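Local structure of ABC transporter, substrate binding protein (Mannopine) (5L9S) at residues Q3-A8 and E248-L253; G102-Q107 and D236-V241. The protein is a periplasmic solute-binding protein of an ABC transporter that probably binds the opine mannopine for uptake, captured here in an open, unliganded state. All coordinates share one frame; numbering follows the deposited sequence.

Contact 1 of 2, residues Q3-A8 and E248-L253; sequences QRVVIA and ENALKL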
ATOM      1  N   GLN A   3     -25.844  19.382  -6.722  1.00100.89           N
ATOM      2  CA  GLN A   3     -24.864  18.317  -6.893  1.00 95.09           C
ATOM      3  C   GLN A   3     -23.955  18.070  -5.715  1.00 91.58           C
ATOM      4  O   GLN A   3     -23.450  19.000  -5.086  1.00 91.39           O
ATOM      5  CB  GLN A   3     -24.035  18.514  -8.171  1.00 96.07           C
ATOM      6  CG  GLN A   3     -24.786  18.200  -9.480  1.00111.33           C
ATOM      7  CD  GLN A   3     -26.011  17.304  -9.340  1.00134.75           C
ATOM      8  OE1 GLN A   3     -27.163  17.763  -9.445  1.00136.11           O
ATOM      9  NE2 GLN A   3     -25.797  16.009  -9.100  1.00117.28           N
ATOM     10  N   ARG A   4     -23.751  16.770  -5.447  1.00 81.97           N
ATOM     11  CA  ARG A   4     -22.940  16.189  -4.382  1.00 76.25           C
ATOM     12  C   ARG A   4     -22.343  14.836  -4.801  1.00 75.98           C
ATOM     13  O   ARG A   4     -22.708  14.286  -5.850  1.00 75.23           O
ATOM     14  CB  ARG A   4     -23.729  16.074  -3.059  1.00 73.97           C
ATOM     15  CG  ARG A   4     -25.040  15.302  -3.146  1.00 86.86           C
ATOM     16  CD  ARG A   4     -25.830  15.343  -1.853  1.00 91.38           C
ATOM     17  NE  ARG A   4     -26.175  13.995  -1.399  1.00100.08           N
ATOM     18  CZ  ARG A   4     -26.115  13.578  -0.136  1.00111.04           C
ATOM     19  NH1 ARG A   4     -25.738  14.411   0.831  1.00 94.60           N
ATOM     20  NH2 ARG A   4     -26.437  12.327   0.172  1.00 93.21           N
ATOM     21  N   VAL A   5     -21.360  14.350  -3.996  1.00 69.00           N
ATOM     22  CA  VAL A   5     -20.659  13.062  -4.129  1.00 65.91           C
ATOM     23  C   VAL A   5     -20.494  12.515  -2.726  1.00 67.62           C
ATOM     24  O   VAL A   5     -20.005  13.237  -1.855  1.00 66.45           O
ATOM     25  CB  VAL A   5     -19.252  13.118  -4.794  1.00 66.92           C
ATOM     26  CG1 VAL A   5     -18.768  11.718  -5.127  1.00 64.70           C
ATOM     27  CG2 VAL A   5     -19.221  13.985  -6.035  1.00 68.92           C
ATOM     28  N   VAL A   6     -20.826  11.234  -2.519  1.00 62.93           N
ATOM     29  CA  VAL A   6     -20.632  10.594  -1.220  1.00 60.34           C
ATOM     30  C   VAL A   6     -19.498   9.567  -1.327  1.00 59.67           C
ATOM     31  O   VAL A   6     -19.584   8.635  -2.119  1.00 59.60           O
ATOM     32  CB  VAL A   6     -21.931  10.055  -0.552  1.00 66.06           C
ATOM     33  CG1 VAL A   6     -22.813   9.297  -1.516  1.00 68.69           C
ATOM     34  CG2 VAL A   6     -21.630   9.254   0.718  1.00 63.44           C
ATOM     35  N   ILE A   7     -18.420   9.788  -0.560  1.00 52.98           N
ATOM     36  CA  ILE A   7     -17.233   8.943  -0.520  1.00 49.85           C
ATOM     37  C   ILE A   7     -17.011   8.388   0.897  1.00 55.08           C
ATOM     38  O   ILE A   7     -17.128   9.138   1.870  1.00 54.44           O
ATOM     39  CB  ILE A   7     -15.954   9.662  -1.115  1.00 50.26           C
ATOM     40  CG1 ILE A   7     -14.738   8.688  -1.237  1.00 48.58           C
ATOM     41  CG2 ILE A   7     -15.576  10.944  -0.358  1.00 47.71           C
ATOM     42  CD1 ILE A   7     -13.601   9.133  -2.152  1.00 59.00           C
ATOM     43  N   ALA A   8     -16.661   7.078   1.004  1.00 52.04           N
ATOM     44  CA  ALA A   8     -16.351   6.448   2.288  1.00 50.62           C
ATOM     45  C   ALA A   8     -14.843   6.217   2.431  1.00 55.42           C
ATOM     46  O   ALA A   8     -14.187   5.753   1.495  1.00 54.53           O
ATOM     47  CB  ALA A   8     -17.109   5.150   2.446  1.00 51.78           C
ATOM     48  N   GLU A 248     -21.631  10.240 -12.418  1.00 88.88           N
ATOM     49  CA  GLU A 248     -20.935  11.247 -13.229  1.00 89.71           C
ATOM     50  C   GLU A 248     -20.027  12.137 -12.381  1.00 90.12           C
ATOM     51  O   GLU A 248     -18.841  12.292 -12.692  1.00 88.69           O
ATOM     52  CB  GLU A 248     -21.944  12.082 -14.059  1.00 96.25           C
ATOM     53  CG  GLU A 248     -23.391  12.111 -13.549  1.00115.25           C
ATOM     54  CD  GLU A 248     -24.491  11.843 -14.562  1.00153.68           C
ATOM     55  OE1 GLU A 248     -24.547  12.563 -15.584  1.00159.94           O
ATOM     56  OE2 GLU A 248     -25.338  10.958 -14.297  1.00153.90           O
ATOM     57  N   ASN A 249     -20.588  12.681 -11.287  1.00 84.85           N
ATOM     58  CA  ASN A 249     -19.915  13.548 -10.332  1.00 81.42           C
ATOM     59  C   ASN A 249     -18.814  12.809  -9.607  1.00 80.05           C
ATOM     60  O   ASN A 249     -17.794  13.414  -9.292  1.00 77.85           O
ATOM     61  CB  ASN A 249     -20.912  14.085  -9.313  1.00 82.86           C
ATOM     62  CG  ASN A 249     -21.798  15.204  -9.791  1.00101.02           C
ATOM     63  OD1 ASN A 249     -21.486  15.950 -10.729  1.00100.29           O
ATOM     64  ND2 ASN A 249     -22.890  15.386  -9.086  1.00 88.80           N
ATOM     65  N   ALA A 250     -19.029  11.514  -9.313  1.00 74.03           N
ATOM     66  CA  ALA A 250     -18.058  10.664  -8.637  1.00 68.67           C
ATOM     67  C   ALA A 250     -16.834  10.453  -9.519  1.00 70.08           C
ATOM     68  O   ALA A 250     -15.713  10.471  -9.007  1.00 68.55           O
ATOM     69  CB  ALA A 250     -18.687   9.335  -8.273  1.00 69.19           C
ATOM     70  N   LEU A 251     -17.039  10.311 -10.849  1.00 66.79           N
ATOM     71  CA  LEU A 251     -15.954  10.146 -11.824  1.00 65.13           C
ATOM     72  C   LEU A 251     -15.166  11.451 -12.073  1.00 66.97           C
ATOM     73  O   LEU A 251     -13.995  11.404 -12.449  1.00 63.37           O
ATOM     74  CB  LEU A 251     -16.479   9.550 -13.135  1.00 68.29           C
ATOM     75  CG  LEU A 251     -16.955   8.087 -13.085  1.00 72.32           C
ATOM     76  CD1 LEU A 251     -17.591   7.692 -14.374  1.00 74.34           C
ATOM     77  CD2 LEU A 251     -15.804   7.131 -12.762  1.00 71.17           C
ATOM     78  N   LYS A 252     -15.808  12.611 -11.841  1.00 65.94           N
ATOM     79  CA  LYS A 252     -15.201  13.941 -11.960  1.00 65.67           C
ATOM     80  C   LYS A 252     -14.245  14.131 -10.787  1.00 65.02           C
ATOM     81  O   LYS A 252     -13.206  14.775 -10.936  1.00 64.54           O
ATOM     82  CB  LYS A 252     -16.291  15.040 -11.909  1.00 71.09           C
ATOM     83  CG  LYS A 252     -17.080  15.240 -13.184  1.00 81.37           C
ATOM     84  CD  LYS A 252     -17.843  16.558 -13.087  1.00 96.26           C
ATOM     85  CE  LYS A 252     -19.054  16.624 -13.981  1.00108.32           C
ATOM     86  NZ  LYS A 252     -19.948  17.753 -13.610  1.00118.82           N
ATOM     87  N   LEU A 253     -14.624  13.580  -9.610  1.00 59.55           N
ATOM     88  CA  LEU A 253     -13.837  13.616  -8.381  1.00 56.48           C
ATOM     89  C   LEU A 253     -12.595  12.742  -8.542  1.00 61.40           C
ATOM     90  O   LEU A 253     -11.515  13.137  -8.085  1.00 60.18           O
ATOM     91  CB  LEU A 253     -14.686  13.211  -7.156  1.00 55.10           C
ATOM     92  CG  LEU A 253     -13.992  13.231  -5.790  1.00 56.38           C
ATOM     93  CD1 LEU A 253     -13.534  14.610  -5.406  1.00 56.66           C
ATOM     94  CD2 LEU A 253     -14.880  12.688  -4.734  1.00 57.46           C
TER
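Val5 packs against Asn249, Ala250 and Leu253 in a helix-on-sheet contact, in which the first strand of the chain, 4-9, lies beneath the start of helix 247-258 in one lobe of this periplasmic binding protein. Over these segments the strand and helix axes approach to 7.8 Å, and their N-to-C directions make an angle of 69°. Val5 and Ala250 have the nearest CA atoms across the segments, 5.7 Å apart. Ala250 meets the valine with its backbone CA as well as its CB.

The two methyl groups of Val5 divide the helix surface between them. CG1, anti to the backbone N, faces Ala250, 3.7 Å from its CA, and also meets Leu253 one turn on, with 4.0 Å between Val5 CG1 and Leu253 CD2. Val5 CG2 lies over Asn249, 3.7 Å from its CB and 3.6 Å from its carbonyl O. Leu253 reaches toward the strand from the next turn, presenting CD2.

At the edge of this apolar patch the side chains of Gln3 and Asn249 cross at about a right angle, their amide planes 44° apart. With CG beside the backbone N (chi1 -74°), Gln3 lays CG against the asparagine amide, and the bend at chi2 directs the terminal amide across it, while Gln3 OE1 bonds to the Met1 amino nitrogen.

Around the contact, strand 4-9 runs parallel to strands 33-38 and 61-65, its neighbours in the sheet. Ile32 touches both Val5 and Asn249; Leu61 of strand 61-65 meets Ala250 and Leu253, and Phe26 of helix 12-30 packs on Leu253.

Contact 2 of 2, residues G102-Q107 and D236-V241; sequences GGAKLQ and DRIALV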
ATOM      1  N   GLY A 102     -11.057  -2.420 -10.899  1.00 59.86           N
ATOM      2  CA  GLY A 102     -11.526  -2.198  -9.540  1.00 58.38           C
ATOM      3  C   GLY A 102     -11.432  -0.794  -8.992  1.00 60.98           C
ATOM      4  O   GLY A 102     -12.028  -0.510  -7.948  1.00 61.62           O
ATOM      5  N   GLY A 103     -10.674   0.071  -9.662  1.00 54.80           N
ATOM      6  CA  GLY A 103     -10.541   1.450  -9.214  1.00 52.40           C
ATOM      7  C   GLY A 103      -9.259   2.164  -9.576  1.00 52.51           C
ATOM      8  O   GLY A 103      -8.358   1.571 -10.179  1.00 49.30           O
ATOM      9  N   ALA A 104      -9.184   3.466  -9.202  1.00 47.94           N
ATOM     10  CA  ALA A 104      -8.049   4.337  -9.467  1.00 45.37           C
ATOM     11  C   ALA A 104      -7.124   4.322  -8.277  1.00 47.81           C
ATOM     12  O   ALA A 104      -7.613   4.274  -7.160  1.00 48.00           O
ATOM     13  CB  ALA A 104      -8.532   5.752  -9.729  1.00 46.73           C
ATOM     14  N   LYS A 105      -5.793   4.380  -8.490  1.00 41.31           N
ATOM     15  CA  LYS A 105      -4.849   4.414  -7.383  1.00 37.72           C
ATOM     16  C   LYS A 105      -4.929   5.775  -6.685  1.00 43.99           C
ATOM     17  O   LYS A 105      -4.888   6.822  -7.336  1.00 44.49           O
ATOM     18  CB  LYS A 105      -3.406   4.140  -7.845  1.00 36.42           C
ATOM     19  CG  LYS A 105      -2.500   3.576  -6.736  1.00 39.52           C
ATOM     20  CD  LYS A 105      -2.340   2.018  -6.801  1.00 43.76           C
ATOM     21  CE  LYS A 105      -1.189   1.566  -7.675  1.00 46.77           C
ATOM     22  NZ  LYS A 105      -1.277   0.130  -8.066  1.00 61.75           N
ATOM     23  N   LEU A 106      -5.047   5.754  -5.360  1.00 40.50           N
ATOM     24  CA  LEU A 106      -5.055   6.982  -4.592  1.00 39.36           C
ATOM     25  C   LEU A 106      -3.620   7.232  -4.165  1.00 43.64           C
ATOM     26  O   LEU A 106      -3.027   8.238  -4.559  1.00 45.63           O
ATOM     27  CB  LEU A 106      -5.980   6.863  -3.380  1.00 38.73           C
ATOM     28  CG  LEU A 106      -6.112   8.110  -2.557  1.00 43.52           C
ATOM     29  CD1 LEU A 106      -7.034   9.117  -3.219  1.00 45.42           C
ATOM     30  CD2 LEU A 106      -6.612   7.783  -1.187  1.00 45.91           C
ATOM     31  N   GLN A 107      -3.049   6.306  -3.385  1.00 36.67           N
ATOM     32  CA  GLN A 107      -1.687   6.428  -2.867  1.00 35.41           C
ATOM     33  C   GLN A 107      -1.164   5.045  -2.507  1.00 44.08           C
ATOM     34  O   GLN A 107      -1.970   4.146  -2.259  1.00 44.74           O
ATOM     35  CB  GLN A 107      -1.639   7.375  -1.646  1.00 35.11           C
ATOM     36  CG  GLN A 107      -2.679   7.096  -0.554  1.00 45.60           C
ATOM     37  CD  GLN A 107      -2.434   5.940   0.386  1.00 59.38           C
ATOM     38  OE1 GLN A 107      -3.339   5.578   1.142  1.00 52.75           O
ATOM     39  NE2 GLN A 107      -1.248   5.321   0.391  1.00 55.22           N
ATOM     40  N   ASP A 236      -4.018   1.855  -1.903  1.00 39.75           N
ATOM     41  CA  ASP A 236      -5.471   1.932  -1.887  1.00 39.94           C
ATOM     42  C   ASP A 236      -5.991   2.381  -3.220  1.00 40.86           C
ATOM     43  O   ASP A 236      -5.364   3.213  -3.882  1.00 41.50           O
ATOM     44  CB  ASP A 236      -5.957   2.915  -0.789  1.00 41.48           C
ATOM     45  CG  ASP A 236      -5.827   2.435   0.656  1.00 57.67           C
ATOM     46  OD1 ASP A 236      -5.242   1.342   0.882  1.00 57.31           O
ATOM     47  OD2 ASP A 236      -6.310   3.149   1.561  1.00 67.56           O
ATOM     48  N   ARG A 237      -7.159   1.889  -3.578  1.00 36.14           N
ATOM     49  CA  ARG A 237      -7.860   2.258  -4.795  1.00 38.15           C
ATOM     50  C   ARG A 237      -9.167   2.997  -4.471  1.00 43.49           C
ATOM     51  O   ARG A 237      -9.768   2.731  -3.434  1.00 42.63           O
ATOM     52  CB  ARG A 237      -8.129   1.020  -5.677  1.00 38.97           C
ATOM     53  CG  ARG A 237      -6.872   0.196  -5.952  1.00 49.99           C
ATOM     54  CD  ARG A 237      -6.936  -0.654  -7.199  1.00 51.41           C
ATOM     55  NE  ARG A 237      -6.737   0.204  -8.351  1.00 54.54           N
ATOM     56  CZ  ARG A 237      -5.650   0.226  -9.112  1.00 61.89           C
ATOM     57  NH1 ARG A 237      -4.674  -0.653  -8.919  1.00 32.47           N
ATOM     58  NH2 ARG A 237      -5.553   1.096 -10.102  1.00 55.79           N
ATOM     59  N   ILE A 238      -9.585   3.949  -5.346  1.00 43.25           N
ATOM     60  CA  ILE A 238     -10.858   4.685  -5.243  1.00 44.40           C
ATOM     61  C   ILE A 238     -11.796   3.863  -6.107  1.00 49.83           C
ATOM     62  O   ILE A 238     -11.576   3.776  -7.312  1.00 50.50           O
ATOM     63  CB  ILE A 238     -10.799   6.165  -5.753  1.00 47.84           C
ATOM     64  CG1 ILE A 238      -9.493   6.901  -5.320  1.00 45.92           C
ATOM     65  CG2 ILE A 238     -12.084   6.950  -5.353  1.00 48.24           C
ATOM     66  CD1 ILE A 238      -9.012   7.998  -6.306  1.00 47.76           C
ATOM     67  N   ALA A 239     -12.793   3.210  -5.502  1.00 48.37           N
ATOM     68  CA  ALA A 239     -13.743   2.378  -6.251  1.00 50.71           C
ATOM     69  C   ALA A 239     -15.115   3.048  -6.363  1.00 58.62           C
ATOM     70  O   ALA A 239     -15.543   3.753  -5.449  1.00 57.29           O
ATOM     71  CB  ALA A 239     -13.871   1.017  -5.597  1.00 51.09           C
ATOM     72  N   LEU A 240     -15.783   2.837  -7.505  1.00 60.80           N
ATOM     73  CA  LEU A 240     -17.117   3.364  -7.822  1.00 63.71           C
ATOM     74  C   LEU A 240     -18.156   2.283  -7.527  1.00 67.84           C
ATOM     75  O   LEU A 240     -18.094   1.204  -8.111  1.00 67.84           O
ATOM     76  CB  LEU A 240     -17.182   3.825  -9.302  1.00 65.81           C
ATOM     77  CG  LEU A 240     -18.541   4.309  -9.867  1.00 74.39           C
ATOM     78  CD1 LEU A 240     -18.996   5.617  -9.225  1.00 74.03           C
ATOM     79  CD2 LEU A 240     -18.447   4.502 -11.364  1.00 79.32           C
ATOM     80  N   VAL A 241     -19.046   2.560  -6.546  1.00 64.89           N
ATOM     81  CA  VAL A 241     -20.118   1.676  -6.072  1.00 66.65           C
ATOM     82  C   VAL A 241     -21.104   1.377  -7.189  1.00 75.16           C
ATOM     83  O   VAL A 241     -21.550   2.296  -7.889  1.00 76.36           O
ATOM     84  CB  VAL A 241     -20.818   2.229  -4.803  1.00 70.31           C
ATOM     85  CG1 VAL A 241     -22.077   1.432  -4.452  1.00 72.72           C
ATOM     86  CG2 VAL A 241     -19.857   2.263  -3.620  1.00 66.64           C
TER
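Ala104 and Ile238 form a hydrogen-bonded pair where strands 103-116 and 224-240 run antiparallel in the mixed sheet of this periplasmic binding protein fold. Main-chain bonds hold the pair: Ile238 N reaches Ala104 O at 2.7 Å in the carbonyl plane, and Ala104 N returns a bond to Ile238 O. Further along, Leu106 N donates almost straight to Asp236 O (3.0 Å, 177° at the hydrogen), and Asp236 N bonds to Gln107 O.

Apolar contacts gather round Ile238, whose CD1 lies 3.8 Å from Leu106 CD1 and 4.1 Å from Ala104 CB. The Leu106 and Ile238 side chains cross at about a right angle, and Trp22 of helix 12-30 packs on both.

Among the polar side chains, Gln107 and Asp236 lie side by side, with Asp236 OD2 hydrogen-bonded to Tyr14 OH. Charged groups occupy the face carrying Lys105 and Arg237. Lys105 CD sits over one face of the guanidinium, 4.1 Å above its plane and offset toward the rim. Lys105 NZ lies 3.6 Å from Arg237 NH1; its salt bridge with Glu66 probably tempers the closeness of the two cations. Bent at chi3 (77°), the Arg237 chain curls back to Gly103: NE and NH2 both bond to Gly103 O at 2.8 Å, approaching from the same face of its carbonyl plane, while NH2 also bonds to Asp97 O.

How the contacts relate
From the N terminus, strand 4-9 pairs with strands 33-38 and 61-65, and across 239 intervening residues segment 248-253 of helix 247-258 packs on 3-8, closing the outer loop at contact 1. Contact 2 is nested within it, joining 102-107 to 236-241 across 128 intervening residues. Strand 224-240 is followed, after a short connection, by helix 247-258, so the strand that completes contact 2 precedes the helix that completes contact 1. The centres lie about 13 Å apart, and the two touch: Leu240 CD1 is 3.9 Å from Ala250 CB, and Ile7 CD1 approaches Ile238 CG2. Strand 61-65, between strands 4-9 and 224-240, bridges them within the sheet.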